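Aminopeptidase C (Lactobacillus rhamnosus, PDB 4K7C) is a papain-like cysteine peptidase that probably removes amino-terminal residues from peptides. Local coordinates at residues K377-N385 with G395-F404; V155-S166 with T218-F228. One frame throughout, in Å; residues are numbered along the deposited sequence.

Contact 1: residues K377-N385 with G395-F404; sequences KPTKWKVEN and GYFVASDAWF
W381 and F404 lie one over the other in an offset stack, ring planes 28° apart and centroids 4.3 Å from each other, where strand 396-400, antiparallel to 377-384, gives way to the helix that begins at D401. W381 CG stands anti to the carbonyl carbon (chi1 -59°), which brings the indole to the start of the helix, with F404 CD1 over one face. Its NE1 donates to D401 OD1 at 2.9 Å, reaching the oxygen's anti lone pair; carboxylate and indole are nearly coplanar, so the bond fixes the ring's rotation. S400 is the N-cap, its OG accepting from W403 N and also hydrogen-bonded to D333. W381 with A399 and V383 with F397 are hydrogen-bonded pairs; the bond from F397 N to V383 O is short and straight, 2.7 Å and 168°. Beyond V383, N385 ND2 sits over the F397 ring, 3.4 Å from CZ, and its OD1 is hydrogen-bonded to H364, consistent with the asparagine-histidine pair of papain-like peptidases.

The other face, with K380, K382, E384 and Y396, is more polar, and opens toward solvent at K382 and Y396. The extended K382 chain carries NZ over the Y396 ring in a cation-pi contact, 4.6 Å from the centroid, and NZ also bridges to E55. E384 CB lies 3.5 Å from Y396 CE1, and its carboxylate turns to R80 and H81. P378, partly exposed, lays CG 3.4 Å from D401 OD1, while D401 OD2 pairs with K302. Strand 364-374 flanks 377-384, strand 331-332 flanks 396-400, and helix 298-310 packs on P378, W381 and F404.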
loop_
_atom_site.group_PDB
_atom_site.type_symbol
_atom_site.label_atom_id
_atom_site.label_comp_id
_atom_site.label_asym_id
_atom_site.label_seq_id
_atom_site.Cartn_x
_atom_site.Cartn_y
_atom_site.Cartn_z
ATOM N N LYS A 377 42.352 16.918 -13.137
ATOM C CA LYS A 377 41.550 16.163 -14.139
ATOM C C LYS A 377 40.160 15.804 -13.549
ATOM O O LYS A 377 40.033 15.551 -12.373
ATOM C CB LYS A 377 42.257 14.879 -14.514
ATOM C CG LYS A 377 43.629 15.146 -15.182
ATOM C CD LYS A 377 43.920 14.125 -16.294
ATOM C CE LYS A 377 45.240 14.434 -16.976
ATOM N NZ LYS A 377 45.293 15.868 -17.418
ATOM N N PRO A 378 39.132 15.762 -14.408
ATOM C CA PRO A 378 37.795 15.457 -13.890
ATOM C C PRO A 378 37.649 13.983 -13.540
ATOM O O PRO A 378 38.079 13.126 -14.326
ATOM C CB PRO A 378 36.912 15.819 -15.062
ATOM C CG PRO A 378 37.787 15.687 -16.265
ATOM C CD PRO A 378 39.073 16.274 -15.761
ATOM N N THR A 379 37.111 13.654 -12.366
ATOM C CA THR A 379 36.847 12.207 -12.072
ATOM C C THR A 379 35.362 11.828 -12.184
ATOM O O THR A 379 35.022 10.647 -12.408
ATOM C CB THR A 379 37.408 11.886 -10.668
ATOM O OG1 THR A 379 36.782 12.732 -9.715
ATOM C CG2 THR A 379 38.911 12.103 -10.636
ATOM N N LYS A 380 34.522 12.824 -11.903
ATOM C CA LYS A 380 33.095 12.669 -11.827
ATOM C C LYS A 380 32.419 14.043 -11.915
ATOM O O LYS A 380 33.039 15.042 -11.649
ATOM C CB LYS A 380 32.615 11.910 -10.578
ATOM C CG LYS A 380 33.130 12.404 -9.275
ATOM C CD LYS A 380 33.003 11.390 -8.144
ATOM C CE LYS A 380 33.506 11.934 -6.811
ATOM N NZ LYS A 380 33.372 10.799 -5.864
ATOM N N TRP A 381 31.166 14.005 -12.400
ATOM C CA TRP A 381 30.392 15.174 -12.766
ATOM C C TRP A 381 29.071 15.068 -12.030
ATOM O O TRP A 381 28.458 13.965 -11.901
ATOM C CB TRP A 381 30.088 15.160 -14.249
ATOM C CG TRP A 381 31.330 15.134 -15.121
ATOM C CD1 TRP A 381 32.062 14.041 -15.440
ATOM C CD2 TRP A 381 31.870 16.228 -15.875
ATOM N NE1 TRP A 381 33.153 14.404 -16.244
ATOM C CE2 TRP A 381 33.041 15.748 -16.518
ATOM C CE3 TRP A 381 31.557 17.626 -15.952
ATOM C CZ2 TRP A 381 33.854 16.568 -17.293
ATOM C CZ3 TRP A 381 32.326 18.421 -16.768
ATOM C CH2 TRP A 381 33.479 17.904 -17.406
ATOM N N LYS A 382 28.607 16.221 -11.549
ATOM C CA LYS A 382 27.352 16.314 -10.853
ATOM C C LYS A 382 26.248 16.675 -11.828
ATOM O O LYS A 382 26.347 17.636 -12.639
ATOM C CB LYS A 382 27.397 17.317 -9.712
ATOM C CG LYS A 382 26.102 17.476 -8.943
ATOM C CD LYS A 382 26.215 18.450 -7.774
ATOM C CE LYS A 382 25.022 18.248 -6.841
ATOM N NZ LYS A 382 24.786 19.392 -5.941
ATOM N N VAL A 383 25.159 15.935 -11.741
ATOM C CA VAL A 383 24.117 15.984 -12.777
ATOM C C VAL A 383 22.747 16.281 -12.184
ATOM O O VAL A 383 22.215 15.510 -11.351
ATOM C CB VAL A 383 24.053 14.658 -13.561
ATOM C CG1 VAL A 383 22.905 14.619 -14.597
ATOM C CG2 VAL A 383 25.332 14.484 -14.226
ATOM N N GLU A 384 22.161 17.378 -12.603
ATOM C CA GLU A 384 20.782 17.644 -12.232
ATOM C C GLU A 384 19.838 16.946 -13.152
ATOM O O GLU A 384 19.810 17.205 -14.369
ATOM C CB GLU A 384 20.438 19.180 -12.206
ATOM C CG GLU A 384 18.951 19.412 -11.857
ATOM C CD GLU A 384 18.580 20.876 -11.836
ATOM O OE1 GLU A 384 19.416 21.672 -12.326
ATOM O OE2 GLU A 384 17.433 21.192 -11.489
ATOM N N ASN A 385 19.038 16.024 -12.584
ATOM C CA ASN A 385 18.046 15.317 -13.377
ATOM C C ASN A 385 16.693 15.967 -13.153
ATOM O O ASN A 385 16.607 16.882 -12.372
ATOM C CB ASN A 385 17.994 13.802 -13.103
ATOM C CG ASN A 385 17.524 12.975 -14.325
ATOM O OD1 ASN A 385 17.007 13.472 -15.325
ATOM N ND2 ASN A 385 17.725 11.665 -14.230
ATOM N N GLY A 395 17.358 13.691 -6.344
ATOM C CA GLY A 395 17.172 13.918 -7.788
ATOM C C GLY A 395 18.396 14.287 -8.629
ATOM O O GLY A 395 18.299 14.395 -9.805
ATOM N N TYR A 396 19.552 14.349 -7.981
ATOM C CA TYR A 396 20.829 14.535 -8.642
ATOM C C TYR A 396 21.555 13.206 -8.884
ATOM O O TYR A 396 21.531 12.266 -8.043
ATOM C CB TYR A 396 21.710 15.452 -7.815
ATOM C CG TYR A 396 21.259 16.925 -7.839
ATOM C CD1 TYR A 396 21.806 17.781 -8.764
ATOM C CD2 TYR A 396 20.228 17.414 -6.992
ATOM C CE1 TYR A 396 21.393 19.099 -8.833
ATOM C CE2 TYR A 396 19.802 18.686 -7.047
ATOM C CZ TYR A 396 20.387 19.567 -7.961
ATOM O OH TYR A 396 19.938 20.884 -8.014
ATOM N N PHE A 397 22.175 13.138 -10.042
ATOM C CA PHE A 397 22.884 11.934 -10.510
ATOM C C PHE A 397 24.403 12.273 -10.455
ATOM O O PHE A 397 24.774 13.440 -10.244
ATOM C CB PHE A 397 22.422 11.592 -11.911
ATOM C CG PHE A 397 21.170 10.739 -12.002
ATOM C CD1 PHE A 397 20.150 10.852 -11.124
ATOM C CD2 PHE A 397 21.012 9.893 -13.086
ATOM C CE1 PHE A 397 19.002 10.077 -11.238
ATOM C CE2 PHE A 397 19.899 9.114 -13.194
ATOM C CZ PHE A 397 18.900 9.204 -12.259
ATOM N N VAL A 398 25.242 11.257 -10.646
ATOM C CA VAL A 398 26.674 11.427 -10.707
ATOM C C VAL A 398 27.148 10.615 -11.902
ATOM O O VAL A 398 26.684 9.441 -12.112
ATOM C CB VAL A 398 27.347 11.080 -9.404
ATOM C CG1 VAL A 398 26.894 9.718 -8.920
ATOM C CG2 VAL A 398 28.865 11.124 -9.564
ATOM N N ALA A 399 28.058 11.198 -12.729
ATOM C CA ALA A 399 28.538 10.530 -13.934
ATOM C C ALA A 399 30.045 10.466 -13.828
ATOM O O ALA A 399 30.688 11.504 -13.496
ATOM C CB ALA A 399 28.196 11.285 -15.186
ATOM N N SER A 400 30.612 9.270 -14.028
ATOM C CA SER A 400 32.042 9.139 -13.991
ATOM C C SER A 400 32.623 9.817 -15.260
ATOM O O SER A 400 31.953 9.957 -16.289
ATOM C CB SER A 400 32.529 7.648 -13.919
ATOM O OG SER A 400 32.281 6.977 -15.129
ATOM N N ASP A 401 33.901 10.205 -15.172
ATOM C CA ASP A 401 34.551 10.799 -16.327
ATOM C C ASP A 401 34.620 9.773 -17.481
ATOM O O ASP A 401 34.423 10.113 -18.654
ATOM C CB ASP A 401 35.930 11.329 -15.950
ATOM C CG ASP A 401 36.406 12.317 -16.984
ATOM O OD1 ASP A 401 35.622 13.221 -17.224
ATOM O OD2 ASP A 401 37.480 12.103 -17.616
ATOM N N ALA A 402 34.837 8.471 -17.180
ATOM C CA ALA A 402 34.778 7.484 -18.271
ATOM C C ALA A 402 33.443 7.398 -18.957
ATOM O O ALA A 402 33.360 7.187 -20.190
ATOM C CB ALA A 402 35.246 6.110 -17.760
ATOM N N TRP A 403 32.373 7.469 -18.150
ATOM C CA TRP A 403 31.044 7.483 -18.683
ATOM C C TRP A 403 30.816 8.693 -19.573
ATOM O O TRP A 403 30.236 8.557 -20.618
ATOM C CB TRP A 403 29.968 7.433 -17.567
ATOM C CG TRP A 403 28.562 7.087 -18.040
ATOM C CD1 TRP A 403 27.973 5.850 -18.030
ATOM C CD2 TRP A 403 27.568 7.985 -18.572
ATOM N NE1 TRP A 403 26.674 5.927 -18.478
ATOM C CE2 TRP A 403 26.406 7.228 -18.814
ATOM C CE3 TRP A 403 27.570 9.342 -18.870
ATOM C CZ2 TRP A 403 25.252 7.766 -19.365
ATOM C CZ3 TRP A 403 26.385 9.894 -19.377
ATOM C CH2 TRP A 403 25.260 9.103 -19.632
ATOM N N PHE A 404 31.220 9.849 -19.108
ATOM C CA PHE A 404 31.053 11.131 -19.882
ATOM C C PHE A 404 31.748 10.943 -21.260
ATOM O O PHE A 404 31.169 11.218 -22.299
ATOM C CB PHE A 404 31.780 12.220 -19.068
ATOM C CG PHE A 404 31.566 13.597 -19.571
ATOM C CD1 PHE A 404 30.839 14.470 -18.801
ATOM C CD2 PHE A 404 32.010 14.019 -20.844
ATOM C CE1 PHE A 404 30.599 15.769 -19.232
ATOM C CE2 PHE A 404 31.769 15.350 -21.276
ATOM C CZ PHE A 404 31.069 16.199 -20.430
#

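Contact 2: residues V155-S166 with T218-F228; sequences VPKSVMPETYSS and TLGNPPTKFDF
The loop 155-166 runs beside the end of helix 197-219 and the turn that follows it, the CA atoms of T163 and L219 lying 5.8 Å apart. T163 OG1 donates to T218 O at 2.8 Å, in the carbonyl plane, and also accepts from S166 N, the bond of an ST motif. Its hydroxyl stands between the backbone N and the carbonyl carbon (chi1 68°), which leaves CG2 to rest 3.3 Å from L219 O. With an alanine here, T218 O would probably lose its direct bond from the loop and S166 N its acceptor, leaving the turn freer to shift. S166 OG ties the turn again, accepting from T163 N and donating to E162 OE1.

Three waters fill in between the backbones: one joins V159 O to N221 O, another P161 O to L219 O, and a third S165 OG to T218 O. The loop linking helices 142-152 and 170-192 is thus held against the C-terminal end of helix 197-219, where G220, with its positive phi, ends the helix, and against the start of the two-stranded sheet at F226. The selenomethionine M160, an extended chain, sends CE to within 3.3 Å of L219 O, and its SE lies 3.9 Å from P223 CD. V159 CG1 is set over one face of the F226 ring in a CH-pi contact, 4.1 Å from the centroid, and also meets P223 CG. V155 CG1 meets F226 CE1 at 3.6 Å and P156 CD comes to CE2 of the same ring, while P156 CG touches F228. Helix 245-253 supplies F248, which packs on P156 and F226; M31 of a second subunit packs on T163.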
loop_
_atom_site.group_PDB
_atom_site.type_symbol
_atom_site.label_atom_id
_atom_site.label_comp_id
_atom_site.label_asym_id
_atom_site.label_seq_id
_atom_site.Cartn_x
_atom_site.Cartn_y
_atom_site.Cartn_z
ATOM N N VAL A 155 7.164 31.957 -18.771
ATOM C CA VAL A 155 6.412 32.321 -17.590
ATOM C C VAL A 155 6.789 31.458 -16.356
ATOM O O VAL A 155 7.263 30.316 -16.518
ATOM C CB VAL A 155 4.883 32.273 -17.838
ATOM C CG1 VAL A 155 4.505 33.136 -19.025
ATOM C CG2 VAL A 155 4.345 30.855 -17.995
ATOM N N PRO A 156 6.558 31.991 -15.160
ATOM C CA PRO A 156 6.611 31.159 -13.958
ATOM C C PRO A 156 5.703 29.944 -14.096
ATOM O O PRO A 156 4.639 29.969 -14.660
ATOM C CB PRO A 156 6.064 32.078 -12.888
ATOM C CG PRO A 156 6.378 33.454 -13.374
ATOM C CD PRO A 156 6.006 33.334 -14.816
ATOM N N LYS A 157 6.119 28.869 -13.461
ATOM C CA LYS A 157 5.316 27.679 -13.366
ATOM C C LYS A 157 3.911 27.923 -12.816
ATOM O O LYS A 157 2.939 27.419 -13.350
ATOM C CB LYS A 157 6.092 26.581 -12.570
ATOM C CG LYS A 157 5.419 25.187 -12.751
ATOM C CD LYS A 157 5.982 24.199 -11.765
ATOM C CE LYS A 157 5.400 22.850 -11.928
ATOM N NZ LYS A 157 5.704 22.462 -13.349
ATOM N N SER A 158 3.782 28.715 -11.771
ATOM C CA SER A 158 2.481 29.045 -11.198
ATOM C C SER A 158 1.532 29.688 -12.161
ATOM O O SER A 158 0.367 29.627 -11.954
ATOM C CB SER A 158 2.622 29.974 -9.976
ATOM O OG SER A 158 3.171 31.222 -10.360
ATOM N N VAL A 159 2.063 30.279 -13.244
ATOM C CA VAL A 159 1.256 31.035 -14.190
ATOM C C VAL A 159 0.712 30.193 -15.341
ATOM O O VAL A 159 -0.349 30.540 -15.929
ATOM C CB VAL A 159 2.099 32.240 -14.707
ATOM C CG1 VAL A 159 1.397 32.972 -15.836
ATOM C CG2 VAL A 159 2.346 33.233 -13.576
HETATM N N MSE A 160 1.376 29.092 -15.650
HETATM C CA MSE A 160 0.877 28.080 -16.570
HETATM C C MSE A 160 1.219 26.684 -15.981
HETATM O O MSE A 160 2.246 26.080 -16.339
HETATM C CB MSE A 160 1.378 28.116 -17.992
HETATM C CG MSE A 160 0.401 27.309 -18.763
HETATM SE SE MSE A 160 0.806 27.376 -20.707
HETATM C CE MSE A 160 -0.741 26.455 -21.431
ATOM N N PRO A 161 0.409 26.258 -15.023
ATOM C CA PRO A 161 0.632 24.991 -14.342
ATOM C C PRO A 161 0.488 23.771 -15.249
ATOM O O PRO A 161 -0.110 23.818 -16.387
ATOM C CB PRO A 161 -0.470 24.955 -13.263
ATOM C CG PRO A 161 -1.084 26.280 -13.192
ATOM C CD PRO A 161 -0.788 26.943 -14.524
ATOM N N GLU A 162 0.987 22.661 -14.752
ATOM C CA GLU A 162 0.743 21.386 -15.386
ATOM C C GLU A 162 -0.760 21.020 -15.471
ATOM O O GLU A 162 -1.602 21.372 -14.627
ATOM C CB GLU A 162 1.529 20.225 -14.656
ATOM C CG GLU A 162 3.026 20.473 -14.662
ATOM C CD GLU A 162 3.602 20.156 -16.023
ATOM O OE1 GLU A 162 3.349 19.013 -16.487
ATOM O OE2 GLU A 162 4.296 21.046 -16.597
ATOM N N THR A 163 -1.047 20.228 -16.475
ATOM C CA THR A 163 -2.323 19.563 -16.659
ATOM C C THR A 163 -2.100 18.023 -16.706
ATOM O O THR A 163 -0.993 17.539 -16.535
ATOM C CB THR A 163 -2.979 19.987 -17.948
ATOM O OG1 THR A 163 -2.208 19.475 -19.025
ATOM C CG2 THR A 163 -3.145 21.584 -18.058
ATOM N N TYR A 164 -3.183 17.296 -16.836
ATOM C CA TYR A 164 -3.133 15.830 -17.031
ATOM C C TYR A 164 -2.187 15.489 -18.131
ATOM O O TYR A 164 -1.332 14.682 -17.929
ATOM C CB TYR A 164 -4.537 15.216 -17.227
ATOM C CG TYR A 164 -4.527 13.728 -17.353
ATOM C CD1 TYR A 164 -4.930 12.902 -16.315
ATOM C CD2 TYR A 164 -4.129 13.134 -18.546
ATOM C CE1 TYR A 164 -4.826 11.503 -16.454
ATOM C CE2 TYR A 164 -4.121 11.774 -18.694
ATOM C CZ TYR A 164 -4.505 10.982 -17.648
ATOM O OH TYR A 164 -4.498 9.618 -17.803
ATOM N N SER A 165 -2.344 16.087 -19.316
ATOM C CA SER A 165 -1.642 15.659 -20.501
ATOM C C SER A 165 -0.186 16.127 -20.466
ATOM O O SER A 165 0.651 15.511 -21.039
ATOM C CB SER A 165 -2.312 16.171 -21.747
ATOM O OG SER A 165 -3.549 15.608 -21.937
ATOM N N SER A 166 0.075 17.257 -19.830
ATOM C CA SER A 166 1.453 17.762 -19.852
ATOM C C SER A 166 2.356 16.848 -19.057
ATOM O O SER A 166 3.521 16.705 -19.396
ATOM C CB SER A 166 1.593 19.203 -19.307
ATOM O OG SER A 166 1.171 19.397 -17.968
ATOM N N THR A 218 -6.063 20.261 -23.987
ATOM C CA THR A 218 -5.135 19.392 -23.226
ATOM C C THR A 218 -4.243 20.084 -22.241
ATOM O O THR A 218 -3.941 19.534 -21.198
ATOM C CB THR A 218 -4.314 18.469 -24.136
ATOM O OG1 THR A 218 -3.657 19.165 -25.201
ATOM C CG2 THR A 218 -5.245 17.403 -24.700
ATOM N N LEU A 219 -3.774 21.274 -22.621
ATOM C CA LEU A 219 -2.673 21.945 -21.950
ATOM C C LEU A 219 -3.028 23.286 -21.315
ATOM O O LEU A 219 -2.281 23.721 -20.415
ATOM C CB LEU A 219 -1.556 22.159 -22.964
ATOM C CG LEU A 219 -0.970 20.896 -23.636
ATOM C CD1 LEU A 219 0.160 21.295 -24.555
ATOM C CD2 LEU A 219 -0.496 19.859 -22.602
ATOM N N GLY A 220 -4.160 23.853 -21.718
ATOM C CA GLY A 220 -4.625 25.199 -21.265
ATOM C C GLY A 220 -4.307 26.301 -22.303
ATOM O O GLY A 220 -3.676 26.113 -23.342
ATOM N N ASN A 221 -4.793 27.487 -21.969
ATOM C CA ASN A 221 -4.550 28.659 -22.782
ATOM C C ASN A 221 -3.227 29.280 -22.395
ATOM O O ASN A 221 -2.972 29.616 -21.216
ATOM C CB ASN A 221 -5.593 29.702 -22.519
ATOM C CG ASN A 221 -6.996 29.277 -22.852
ATOM O OD1 ASN A 221 -7.291 28.616 -23.877
ATOM N ND2 ASN A 221 -7.854 29.531 -21.903
ATOM N N PRO A 222 -2.377 29.501 -23.367
ATOM C CA PRO A 222 -1.135 30.216 -23.016
ATOM C C PRO A 222 -1.380 31.614 -22.570
ATOM O O PRO A 222 -2.168 32.367 -23.213
ATOM C CB PRO A 222 -0.362 30.225 -24.323
ATOM C CG PRO A 222 -1.008 29.238 -25.174
ATOM C CD PRO A 222 -2.471 29.223 -24.812
ATOM N N PRO A 223 -0.775 31.998 -21.474
ATOM C CA PRO A 223 -0.974 33.336 -20.981
ATOM C C PRO A 223 -0.341 34.430 -21.901
ATOM O O PRO A 223 0.614 34.187 -22.575
ATOM C CB PRO A 223 -0.240 33.330 -19.649
ATOM C CG PRO A 223 0.646 32.139 -19.692
ATOM C CD PRO A 223 0.004 31.154 -20.560
ATOM N N THR A 224 -0.932 35.615 -21.905
ATOM C CA THR A 224 -0.397 36.748 -22.612
ATOM C C THR A 224 0.004 37.945 -21.683
ATOM O O THR A 224 0.846 38.771 -22.026
ATOM C CB THR A 224 -1.444 37.273 -23.634
ATOM O OG1 THR A 224 -2.702 37.494 -22.972
ATOM C CG2 THR A 224 -1.630 36.259 -24.799
ATOM N N LYS A 225 -0.587 38.033 -20.531
ATOM C CA LYS A 225 -0.353 39.125 -19.597
ATOM C C LYS A 225 -0.603 38.634 -18.174
ATOM O O LYS A 225 -1.661 38.016 -17.905
ATOM C CB LYS A 225 -1.336 40.232 -19.926
ATOM C CG LYS A 225 -1.253 41.408 -18.986
ATOM C CD LYS A 225 -2.014 42.595 -19.533
ATOM C CE LYS A 225 -3.195 42.916 -18.645
ATOM N NZ LYS A 225 -3.778 44.185 -19.138
ATOM N N PHE A 226 0.320 38.877 -17.244
ATOM C CA PHE A 226 0.055 38.425 -15.856
ATOM C C PHE A 226 0.814 39.282 -14.855
ATOM O O PHE A 226 1.831 39.942 -15.194
ATOM C CB PHE A 226 0.517 36.969 -15.713
ATOM C CG PHE A 226 1.982 36.758 -16.100
ATOM C CD1 PHE A 226 2.348 36.599 -17.421
ATOM C CD2 PHE A 226 2.927 36.758 -15.178
ATOM C CE1 PHE A 226 3.689 36.440 -17.789
ATOM C CE2 PHE A 226 4.264 36.565 -15.486
ATOM C CZ PHE A 226 4.664 36.408 -16.820
ATOM N N ASP A 227 0.375 39.216 -13.611
ATOM C CA ASP A 227 1.118 39.758 -12.470
ATOM C C ASP A 227 1.958 38.676 -11.814
ATOM O O ASP A 227 1.542 37.505 -11.785
ATOM C CB ASP A 227 0.167 40.317 -11.446
ATOM C CG ASP A 227 -0.547 41.541 -11.889
ATOM O OD1 ASP A 227 -0.317 42.124 -12.983
ATOM O OD2 ASP A 227 -1.365 41.976 -11.044
ATOM N N PHE A 228 3.136 39.046 -11.332
ATOM C CA PHE A 228 4.059 38.126 -10.671
ATOM C C PHE A 228 4.242 38.625 -9.232
ATOM O O PHE A 228 4.700 39.752 -9.051
ATOM C CB PHE A 228 5.348 38.171 -11.416
ATOM C CG PHE A 228 6.439 37.247 -10.894
ATOM C CD1 PHE A 228 6.150 35.961 -10.452
ATOM C CD2 PHE A 228 7.736 37.646 -10.945
ATOM C CE1 PHE A 228 7.153 35.126 -9.994
ATOM C CE2 PHE A 228 8.766 36.797 -10.561
ATOM C CZ PHE A 228 8.463 35.535 -10.081
HETATM O O HOH W 1 -2.284 29.636 -18.101
HETATM O O HOH W 2 -2.292 25.064 -17.825
HETATM O O HOH W 3 -4.935 17.262 -20.240
#

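How the contacts relate
Contact 2 comes first along the chain and closes before contact 1 opens, so the two are in series. Their centres are about 33 Å apart and their nearest atoms about 12 Å, so neither touches the other, although both belong to the same papain-like peptidase chain. They share no strand or helix: contact 1 is a local hairpin next to strand 364-374, with 9 residues between its segments, whereas contact 2 brings together segments separated by 51 residues that are mostly helical. Contact 1 belongs to the beta part, next to H364; contact 2 ties a helix end and a loop to the small two-stranded sheet 226-231 with 237-243, beside neighbouring subunits of the six-chain assembly.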